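Local coordinates for Lmo0651 protein (Listeria monocytogenes serovar 1/2a, PDB 6EP3) that controls expression of the Agr system and mediates virulence as a GntR-family transcriptional activator that probably recognises specific DNA sequences, at residues D9-V12 with Y13-L17; S43-P46 with L47-I51; A52-T55 with A56-I59; D131-H134 with R135-C139. One frame throughout, in Å; residues are numbered along the deposited sequence.

Contact 1. Residues D9-V12 with Y13-L17; sequences DKMV and YNLLL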
loop_
_atom_site.group_PDB
_atom_site.type_symbol
_atom_site.label_atom_id
_atom_site.label_comp_id
_atom_site.label_asym_id
_atom_site.label_seq_id
_atom_site.Cartn_x
_atom_site.Cartn_y
_atom_site.Cartn_z
ATOM N N ASP B 9 -13.385 -1.588 21.797
ATOM C CA ASP B 9 -13.060 -1.915 20.413
ATOM C C ASP B 9 -11.619 -2.391 20.288
ATOM O O ASP B 9 -11.359 -3.528 19.872
ATOM C CB ASP B 9 -13.307 -0.705 19.509
ATOM C CG ASP B 9 -14.775 -0.340 19.404
ATOM O OD1 ASP B 9 -15.110 0.844 19.613
ATOM O OD2 ASP B 9 -15.594 -1.235 19.104
ATOM N N LYS B 10 -10.664 -1.539 20.673
ATOM C CA LYS B 10 -9.258 -1.880 20.479
ATOM C C LYS B 10 -8.912 -3.199 21.164
ATOM O O LYS B 10 -8.309 -4.081 20.544
ATOM C CB LYS B 10 -8.362 -0.723 20.948
ATOM C CG LYS B 10 -7.900 -0.739 22.397
ATOM C CD LYS B 10 -6.518 -0.106 22.530
ATOM C CE LYS B 10 -6.150 0.141 23.985
ATOM N NZ LYS B 10 -6.664 1.439 24.493
ATOM N N MET B 11 -9.359 -3.385 22.410
ATOM C CA MET B 11 -9.211 -4.667 23.093
ATOM C C MET B 11 -9.579 -5.810 22.162
ATOM O O MET B 11 -8.747 -6.671 21.848
ATOM C CB MET B 11 -10.083 -4.706 24.352
ATOM C CG MET B 11 -10.254 -6.111 24.921
ATOM S SD MET B 11 -11.435 -6.212 26.282
ATOM C CE MET B 11 -10.398 -5.732 27.664
ATOM N N VAL B 12 -10.824 -5.807 21.682
ATOM C CA VAL B 12 -11.291 -6.899 20.834
ATOM C C VAL B 12 -10.362 -7.044 19.640
ATOM O O VAL B 12 -9.843 -8.133 19.357
ATOM C CB VAL B 12 -12.743 -6.651 20.391
ATOM C CG1 VAL B 12 -13.097 -7.536 19.204
ATOM C CG2 VAL B 12 -13.689 -6.895 21.542
ATOM N N TYR B 13 -10.085 -5.920 18.971
ATOM C CA TYR B 13 -9.119 -5.907 17.882
ATOM C C TYR B 13 -7.854 -6.640 18.299
ATOM O O TYR B 13 -7.501 -7.682 17.727
ATOM C CB TYR B 13 -8.817 -4.462 17.472
ATOM C CG TYR B 13 -7.707 -4.319 16.453
ATOM C CD1 TYR B 13 -7.983 -4.361 15.096
ATOM C CD2 TYR B 13 -6.386 -4.121 16.847
ATOM C CE1 TYR B 13 -6.980 -4.228 14.157
ATOM C CE2 TYR B 13 -5.376 -3.985 15.914
ATOM C CZ TYR B 13 -5.680 -4.042 14.568
ATOM O OH TYR B 13 -4.682 -3.908 13.631
ATOM N N ASN B 14 -7.201 -6.136 19.350
ATOM C CA ASN B 14 -5.961 -6.742 19.814
ATOM C C ASN B 14 -6.154 -8.225 20.079
ATOM O O ASN B 14 -5.366 -9.058 19.618
ATOM C CB ASN B 14 -5.459 -6.021 21.065
ATOM C CG ASN B 14 -4.720 -4.743 20.734
ATOM O OD1 ASN B 14 -5.326 -3.681 20.586
ATOM N ND2 ASN B 14 -3.404 -4.839 20.600
ATOM N N LEU B 15 -7.238 -8.574 20.778
ATOM C CA LEU B 15 -7.527 -9.976 21.050
ATOM C C LEU B 15 -7.518 -10.775 19.754
ATOM O O LEU B 15 -6.749 -11.733 19.599
ATOM C CB LEU B 15 -8.872 -10.099 21.767
ATOM C CG LEU B 15 -8.814 -9.896 23.283
ATOM C CD1 LEU B 15 -10.184 -10.108 23.911
ATOM C CD2 LEU B 15 -7.774 -10.810 23.919
ATOM N N LEU B 16 -8.330 -10.343 18.785
ATOM C CA LEU B 16 -8.367 -11.036 17.506
ATOM C C LEU B 16 -6.980 -11.085 16.883
ATOM O O LEU B 16 -6.542 -12.140 16.405
ATOM C CB LEU B 16 -9.358 -10.348 16.568
ATOM C CG LEU B 16 -9.818 -11.170 15.367
ATOM C CD1 LEU B 16 -10.450 -12.467 15.840
ATOM C CD2 LEU B 16 -10.794 -10.376 14.515
ATOM N N LEU B 17 -6.245 -9.972 16.953
ATOM C CA LEU B 17 -4.922 -9.934 16.344
ATOM C C LEU B 17 -4.010 -10.974 16.966
ATOM O O LEU B 17 -3.222 -11.626 16.264
ATOM C CB LEU B 17 -4.314 -8.540 16.491
ATOM C CG LEU B 17 -2.870 -8.427 15.999
ATOM C CD1 LEU B 17 -2.796 -8.758 14.517
ATOM C CD2 LEU B 17 -2.308 -7.041 16.266
#

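Contact 2. Residues S43-P46 with L47-I51; sequences SRSP and LRKAI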
loop_
_atom_site.group_PDB
_atom_site.type_symbol
_atom_site.label_atom_id
_atom_site.label_comp_id
_atom_site.label_asym_id
_atom_site.label_seq_id
_atom_site.Cartn_x
_atom_site.Cartn_y
_atom_site.Cartn_z
ATOM N N SER B 43 -20.370 -7.839 22.176
ATOM C CA SER B 43 -21.372 -7.750 21.131
ATOM C C SER B 43 -20.677 -7.780 19.773
ATOM O O SER B 43 -19.448 -7.778 19.675
ATOM C CB SER B 43 -22.213 -6.487 21.300
ATOM O OG SER B 43 -23.292 -6.471 20.385
ATOM N N ARG B 44 -21.464 -7.804 18.702
ATOM C CA ARG B 44 -20.860 -7.898 17.382
ATOM C C ARG B 44 -20.418 -6.548 16.834
ATOM O O ARG B 44 -19.630 -6.516 15.884
ATOM C CB ARG B 44 -21.825 -8.575 16.408
ATOM C CG ARG B 44 -21.564 -10.068 16.254
ATOM C CD ARG B 44 -21.703 -10.534 14.811
ATOM N NE ARG B 44 -20.605 -10.106 13.949
ATOM C CZ ARG B 44 -20.718 -9.176 13.007
ATOM N NH1 ARG B 44 -21.877 -8.561 12.819
ATOM N NH2 ARG B 44 -19.671 -8.860 12.256
ATOM N N SER B 45 -20.890 -5.441 17.408
ATOM C CA SER B 45 -20.475 -4.128 16.917
ATOM C C SER B 45 -18.973 -3.903 17.025
ATOM O O SER B 45 -18.374 -3.423 16.045
ATOM C CB SER B 45 -21.255 -3.026 17.644
ATOM O OG SER B 45 -20.671 -1.755 17.400
ATOM N N PRO B 46 -18.297 -4.204 18.153
ATOM C CA PRO B 46 -16.834 -4.066 18.170
ATOM C C PRO B 46 -16.148 -5.046 17.232
ATOM O O PRO B 46 -15.337 -4.650 16.386
ATOM C CB PRO B 46 -16.468 -4.333 19.637
ATOM C CG PRO B 46 -17.622 -5.097 20.188
ATOM C CD PRO B 46 -18.820 -4.548 19.489
ATOM N N LEU B 47 -16.494 -6.329 17.371
ATOM C CA LEU B 47 -15.869 -7.391 16.587
ATOM C C LEU B 47 -15.903 -7.077 15.096
ATOM O O LEU B 47 -14.859 -7.031 14.432
ATOM C CB LEU B 47 -16.566 -8.720 16.885
ATOM C CG LEU B 47 -16.214 -9.930 16.022
ATOM C CD1 LEU B 47 -16.030 -11.135 16.908
ATOM C CD2 LEU B 47 -17.303 -10.189 14.990
ATOM N N ARG B 48 -17.107 -6.855 14.561
ATOM C CA ARG B 48 -17.264 -6.431 13.173
ATOM C C ARG B 48 -16.271 -5.332 12.826
ATOM O O ARG B 48 -15.474 -5.467 11.887
ATOM C CB ARG B 48 -18.704 -5.961 12.945
ATOM C CG ARG B 48 -18.892 -5.010 11.775
ATOM C CD ARG B 48 -20.368 -4.711 11.541
ATOM N NE ARG B 48 -21.051 -5.811 10.865
ATOM C CZ ARG B 48 -22.340 -6.098 11.022
ATOM N NH1 ARG B 48 -23.085 -5.368 11.840
ATOM N NH2 ARG B 48 -22.881 -7.118 10.367
ATOM N N LYS B 49 -16.272 -4.259 13.624
ATOM C CA LYS B 49 -15.363 -3.142 13.398
ATOM C C LYS B 49 -13.928 -3.633 13.273
ATOM O O LYS B 49 -13.239 -3.345 12.284
ATOM C CB LYS B 49 -15.496 -2.135 14.543
ATOM C CG LYS B 49 -16.480 -1.008 14.267
ATOM C CD LYS B 49 -16.325 0.135 15.259
ATOM C CE LYS B 49 -17.160 -0.090 16.503
ATOM N NZ LYS B 49 -17.487 1.199 17.170
ATOM N N ALA B 50 -13.483 -4.424 14.253
ATOM C CA ALA B 50 -12.145 -5.002 14.208
ATOM C C ALA B 50 -11.882 -5.674 12.869
ATOM O O ALA B 50 -10.899 -5.360 12.184
ATOM C CB ALA B 50 -11.970 -5.997 15.357
ATOM N N ILE B 51 -12.784 -6.571 12.460
ATOM C CA ILE B 51 -12.608 -7.283 11.197
ATOM C C ILE B 51 -12.452 -6.295 10.050
ATOM O O ILE B 51 -11.532 -6.411 9.228
ATOM C CB ILE B 51 -13.780 -8.251 10.959
ATOM C CG1 ILE B 51 -13.567 -9.533 11.762
ATOM C CG2 ILE B 51 -13.904 -8.596 9.483
ATOM C CD1 ILE B 51 -14.727 -10.490 11.696
#

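Contact 3. Residues A52-T55 with A56-I59; sequences ATLT and AQGI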
loop_
_atom_site.group_PDB
_atom_site.type_symbol
_atom_site.label_atom_id
_atom_site.label_comp_id
_atom_site.label_asym_id
_atom_site.label_seq_id
_atom_site.Cartn_x
_atom_site.Cartn_y
_atom_site.Cartn_z
ATOM N N ALA B 52 -13.323 -5.281 10.005
ATOM C CA ALA B 52 -13.218 -4.275 8.954
ATOM C C ALA B 52 -11.823 -3.667 8.936
ATOM O O ALA B 52 -11.176 -3.594 7.884
ATOM C CB ALA B 52 -14.282 -3.195 9.151
ATOM N N THR B 53 -11.322 -3.282 10.113
ATOM C CA THR B 53 -9.980 -2.721 10.186
ATOM C C THR B 53 -8.951 -3.706 9.651
ATOM O O THR B 53 -8.093 -3.338 8.839
ATOM C CB THR B 53 -9.657 -2.318 11.625
ATOM O OG1 THR B 53 -10.680 -1.436 12.105
ATOM C CG2 THR B 53 -8.318 -1.602 11.690
ATOM N N LEU B 54 -9.059 -4.979 10.038
ATOM C CA LEU B 54 -8.087 -5.947 9.549
ATOM C C LEU B 54 -8.293 -6.287 8.081
ATOM O O LEU B 54 -7.371 -6.812 7.448
ATOM C CB LEU B 54 -8.127 -7.218 10.393
ATOM C CG LEU B 54 -7.860 -7.024 11.884
ATOM C CD1 LEU B 54 -8.452 -8.157 12.682
ATOM C CD2 LEU B 54 -6.366 -6.954 12.105
ATOM N N THR B 55 -9.454 -5.961 7.512
ATOM C CA THR B 55 -9.579 -6.052 6.063
ATOM C C THR B 55 -8.906 -4.865 5.389
ATOM O O THR B 55 -8.368 -5.006 4.286
ATOM C CB THR B 55 -11.052 -6.143 5.650
ATOM O OG1 THR B 55 -11.698 -7.175 6.403
ATOM C CG2 THR B 55 -11.169 -6.478 4.170
ATOM N N ALA B 56 -8.909 -3.702 6.045
ATOM C CA ALA B 56 -8.219 -2.538 5.505
ATOM C C ALA B 56 -6.707 -2.713 5.518
ATOM O O ALA B 56 -6.012 -2.051 4.740
ATOM C CB ALA B 56 -8.607 -1.285 6.290
ATOM N N GLN B 57 -6.187 -3.593 6.371
ATOM C CA GLN B 57 -4.757 -3.836 6.476
ATOM C C GLN B 57 -4.310 -5.047 5.671
ATOM O O GLN B 57 -3.136 -5.427 5.737
ATOM C CB GLN B 57 -4.359 -4.007 7.946
ATOM C CG GLN B 57 -4.709 -2.819 8.831
ATOM C CD GLN B 57 -4.523 -3.107 10.310
ATOM O OE1 GLN B 57 -4.811 -4.206 10.782
ATOM N NE2 GLN B 57 -4.030 -2.119 11.049
ATOM N N GLY B 58 -5.213 -5.658 4.908
ATOM C CA GLY B 58 -4.862 -6.819 4.117
ATOM C C GLY B 58 -4.653 -8.086 4.909
ATOM O O GLY B 58 -4.242 -9.099 4.334
ATOM N N ILE B 59 -4.939 -8.066 6.210
ATOM C CA ILE B 59 -4.759 -9.256 7.030
ATOM C C ILE B 59 -5.923 -10.221 6.847
ATOM O O ILE B 59 -5.733 -11.444 6.876
ATOM C CB ILE B 59 -4.578 -8.846 8.503
ATOM C CG1 ILE B 59 -3.400 -7.878 8.639
ATOM C CG2 ILE B 59 -4.407 -10.068 9.397
ATOM C CD1 ILE B 59 -3.184 -7.359 10.047
#

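Contact 4. Residues D131-H134 with R135-C139; sequences DAHH and RFILC. With EDO (1,2-ethanediol), chain L.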
loop_
_atom_site.group_PDB
_atom_site.type_symbol
_atom_site.label_atom_id
_atom_site.label_comp_id
_atom_site.label_asym_id
_atom_site.label_seq_id
_atom_site.Cartn_x
_atom_site.Cartn_y
_atom_site.Cartn_z
ATOM N N ASP B 131 10.665 0.747 16.442
ATOM C CA ASP B 131 9.769 1.814 16.006
ATOM C C ASP B 131 10.547 3.044 15.548
ATOM O O ASP B 131 10.182 3.682 14.558
ATOM C CB ASP B 131 8.814 2.189 17.138
ATOM C CG ASP B 131 7.806 1.102 17.438
ATOM O OD1 ASP B 131 7.675 0.161 16.624
ATOM O OD2 ASP B 131 7.156 1.182 18.503
ATOM N N ALA B 132 11.633 3.384 16.250
ATOM C CA ALA B 132 12.409 4.572 15.906
ATOM C C ALA B 132 13.168 4.385 14.596
ATOM O O ALA B 132 13.271 5.317 13.790
ATOM C CB ALA B 132 13.372 4.905 17.052
ATOM N N HIS B 133 13.721 3.191 14.379
ATOM C CA HIS B 133 14.313 2.847 13.092
ATOM C C HIS B 133 13.292 2.997 11.969
ATOM O O HIS B 133 13.586 3.576 10.909
ATOM C CB HIS B 133 14.857 1.417 13.178
ATOM C CG HIS B 133 15.390 0.876 11.889
ATOM N ND1 HIS B 133 16.318 1.546 11.122
ATOM C CD2 HIS B 133 15.133 -0.285 11.242
ATOM C CE1 HIS B 133 16.606 0.823 10.055
ATOM N NE2 HIS B 133 15.898 -0.291 10.102
ATOM N N HIS B 134 12.071 2.504 12.200
ATOM C CA HIS B 134 11.013 2.635 11.203
ATOM C C HIS B 134 10.657 4.098 10.958
ATOM O O HIS B 134 10.408 4.497 9.818
ATOM C CB HIS B 134 9.782 1.849 11.649
ATOM C CG HIS B 134 9.990 0.369 11.661
ATOM N ND1 HIS B 134 9.090 -0.504 12.235
ATOM C CD2 HIS B 134 10.992 -0.394 11.163
ATOM C CE1 HIS B 134 9.533 -1.742 12.095
ATOM N NE2 HIS B 134 10.684 -1.703 11.447
ATOM N N ARG B 135 10.636 4.914 12.015
ATOM C CA ARG B 135 10.293 6.328 11.851
ATOM C C ARG B 135 11.393 7.095 11.121
ATOM O O ARG B 135 11.101 8.017 10.353
ATOM C CB ARG B 135 10.008 6.971 13.208
ATOM C CG ARG B 135 8.818 6.378 13.955
ATOM C CD ARG B 135 7.733 7.411 14.200
ATOM N NE ARG B 135 8.042 8.279 15.333
ATOM C CZ ARG B 135 7.672 9.553 15.419
ATOM N NH1 ARG B 135 6.979 10.115 14.437
ATOM N NH2 ARG B 135 7.996 10.270 16.486
ATOM N N PHE B 136 12.654 6.722 11.333
ATOM C CA PHE B 136 13.745 7.283 10.537
ATOM C C PHE B 136 13.557 6.956 9.054
ATOM O O PHE B 136 13.690 7.828 8.176
ATOM C CB PHE B 136 15.082 6.748 11.056
ATOM C CG PHE B 136 16.272 7.215 10.273
ATOM C CD1 PHE B 136 16.893 8.413 10.582
ATOM C CD2 PHE B 136 16.775 6.455 9.229
ATOM C CE1 PHE B 136 17.991 8.846 9.863
ATOM C CE2 PHE B 136 17.873 6.887 8.500
ATOM C CZ PHE B 136 18.480 8.083 8.817
ATOM N N ILE B 137 13.246 5.694 8.755
ATOM C CA ILE B 137 12.987 5.321 7.364
ATOM C C ILE B 137 11.787 6.091 6.811
ATOM O O ILE B 137 11.795 6.548 5.659
ATOM C CB ILE B 137 12.798 3.798 7.248
ATOM C CG1 ILE B 137 14.108 3.082 7.587
ATOM C CG2 ILE B 137 12.318 3.422 5.856
ATOM C CD1 ILE B 137 13.987 1.571 7.656
ATOM N N LEU B 138 10.753 6.274 7.634
ATOM C CA LEU B 138 9.557 6.986 7.189
ATOM C C LEU B 138 9.858 8.446 6.899
ATOM O O LEU B 138 9.277 9.034 5.987
ATOM C CB LEU B 138 8.455 6.889 8.245
ATOM C CG LEU B 138 7.711 5.564 8.409
ATOM C CD1 LEU B 138 6.727 5.654 9.566
ATOM C CD2 LEU B 138 7.003 5.175 7.127
ATOM N N CYS B 139 10.747 9.053 7.682
ATOM C CA CYS B 139 11.159 10.429 7.425
ATOM C C CYS B 139 11.898 10.530 6.094
ATOM O O CYS B 139 11.650 11.440 5.280
ATOM C CB CYS B 139 12.027 10.918 8.589
ATOM S SG CYS B 139 12.387 12.655 8.554
HETATM C C1 EDO L . 14.019 -2.206 8.132
HETATM O O1 EDO L . 15.179 -2.739 8.777
HETATM C C2 EDO L . 12.871 -3.195 8.288
HETATM O O2 EDO L . 12.637 -3.423 9.683
#

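Contact 1. Residues D9-V12 with Y13-L17
Met11 and Leu15, one helical turn apart, run side by side and point the same way, Met11 CG lying 4.1 Å from Leu15 CD1. With CG of Met11 anti to the backbone N (chi1 166°) and CG of Leu15 beside its own N, the two chains end up alongside each other. Both are flexible apolar residues, well suited to a partly covered helix flank. Tyr13 is thrown onto a different face. Its CB rests 3.1 Å from Lys10 O, and because CG is anti to N (chi1 173°) the ring swings off the helix instead of lying back along it. Beneath the side chains the four i to i+4 bonds run from 2.6 Å (Asn14 N to Lys10 O) to 2.9 Å (Tyr13 N to Asp9 O) and are nearly straight. Val12, small and wholly apolar, suits the buried side. Helix 8-21, the first of the winged helix-turn-helix, packs on the other two helices of the domain by two faces: Val12 and Leu15 meet Phe40 and Leu16 meets Leu36 of helix 33-40, whereas the Tyr13 ring leans on Thr53 and Leu54 of helix 44-56 and also touches Phe158 of helix 147-163.

Contact 2. Residues S43-P46 with L47-I51
Arg44 and Arg48 meet across the opening turns of helix 44-56, which follows helix 33-40 as the second helix of the helix-turn-helix motif; in the GntR family this helix probably reads the DNA. Two cationic groups lie together with their planes 82° apart, Arg44 presenting its edge to the flat face of Arg48. CG of Arg48 is anti to its backbone N (chi1 157°), with a bend at chi3, and Arg44 bends at chi2 and chi3, which turns its guanidinium over that of Arg48. The facing nitrogens are all donors, so this is no hydrogen bond; nearby anions probably make it tolerable. Glu33 forms a salt bridge with Arg44, and a sulfate, probably from the crystallisation liquor, binds Arg48, consistent with a surface suited to phosphate. Lys49 directs its amine to Asp9 of helix 8-21, a long and weak ion pair.

Packing contacts come next: Leu47 CD2 lies 3.5 Å from Arg44 NE, the two chains crossing at a slant, and the leucine also meets Leu36 and Ala37. Pro46 suits the first turn, where its missing N-H costs no helical bond, and its rigid ring presses on Asp9. Small Ser45 lets the aliphatic part of Lys49 pass alongside. Lys49 of the second subunit packs on Arg48, and Tyr62 of the second subunit on Lys49.

Among backbone bonds, Ala50 N to Pro46 O, 2.8 Å, is sound; Lys49 N to Ser45 O, 3.3 Å, is weak. Arg44 NH1 sits 3.0 Å above the guanidinium plane of Arg48, over its centre.

Contact 3. Residues A52-T55 with A56-I59
A positive phi of 73° at Gly58 turns the chain out of the helix and brings the N-H groups of Gly58 and Ile59 back over the carbonyls of Thr55 and Leu54. This is a Schellman motif, ending helix 44-56. Gly58 N bonds to Thr55 O at 3.3 Å, approaching from above the carbonyl plane and not on a lone pair, and Ile59 N reaches Leu54 O at 3.0 Å in a weak bond. Glycine suits the turning position because, without a CB, it enters positive phi at little cost. One turn earlier the ordinary pattern is still present: Ala56 N meets Ala52 O at 2.9 Å, followed by a weaker bond from Gln57 N to Thr53 O.

The side chains close the same turn. Leu54, with CG beside the backbone N (chi1 -58°), sends CD2 across to Ile59 CD1, 3.8 Å away, the hydrophobic contact that commonly accompanies a Schellman turn. The two cross at a slant, and Ile59 continues onto Phe158 and Phe163. Leu54 CD2 also lies 3.4 Å from Gln57 OE1, whose hydrogen bond goes to the hydroxyl of Tyr13. Thr55 turns its OG1 back to the carbonyl of Ile51. Thr55 packs on Ala56 of the second subunit and Ala56 on Thr55 of that subunit; side chains this small suit an interface between helix ends. Thus the last carbonyls of the helix are capped by the loop's own amides, two of the bonds weak, and the apolar Leu54-Ile59 contact probably adds to the hold on the chain leaving for strand 60-63.

Contact 4. Residues D131-H134 with R135-C139
Ile137 lays its terminal methyl over one face of the His133 ring, a CH-pi contact with CD1 3.9 Å from the ring centroid and 26° off the ring normal. The approach is offset toward the rim, where CD1 is 3.6 Å from both CE1 and NE2. An isoleucine suits the place: CG1 lies beside its backbone N and carries CD1 back one turn, and the side chain also packs on Ile87, Val91 and Phe157.

Hydrogen bonding joins both histidines to one molecule of 1,2-ethanediol, probably from the crystallisation liquor. His133 NE2 is 2.9 Å from EDO O1, which lies in the ring plane at its edge, and His134 NE2 is 3.1 Å from EDO O2; either side could donate in each bond. With CG of His133 anti to N (chi1 175°) and that of His134 anti to the carbonyl carbon (chi1 -67°) the two NE2 atoms turn toward the same diol. Tyr80 supplies a further bond to it. The buried ND1 of His133 has no partner in the model. These residues belong to helix 126-142 of the FCD domain, the all-helical part that in relatives houses the effector pocket, so the diol may mark such a pocket here.

Aromatic packing holds the rings in turn: His134 stacks on Phe157, and His133 meets Phe170 edge-to-face. Histidine suits both places, its flat ring packing on aromatic neighbours while an edge nitrogen meets a polar ligand. On the backbone, i to i+4 bonds run through, among them Leu138 N to His134 O at 2.8 Å, while Arg135 folds its CG to 3.1 Å from Asp131 O.

Contacts 1, 2 and 3 come in that order along the chain and share the winged helix-turn-helix domain, with centres 9 to 13 Å apart. Contact 1 lies on helix 8-21; contacts 2 and 3 occupy successive parts of helix 44-56, and the latter ends it ahead of the hairpin of strands 60-63 and 67-70. Helix 8-21 touches both, so the three form one compact unit, and contacts 2 and 3 also reach the second subunit. Contact 4, later in the chain on helix 126-142, belongs to the FCD domain, with its centre 23 to 31 Å from the others and no direct touch. Any signal from a pocket there to the DNA-binding part would therefore have to travel through intervening structure, perhaps helix 147-163, which touches contacts 1, 3 and 4.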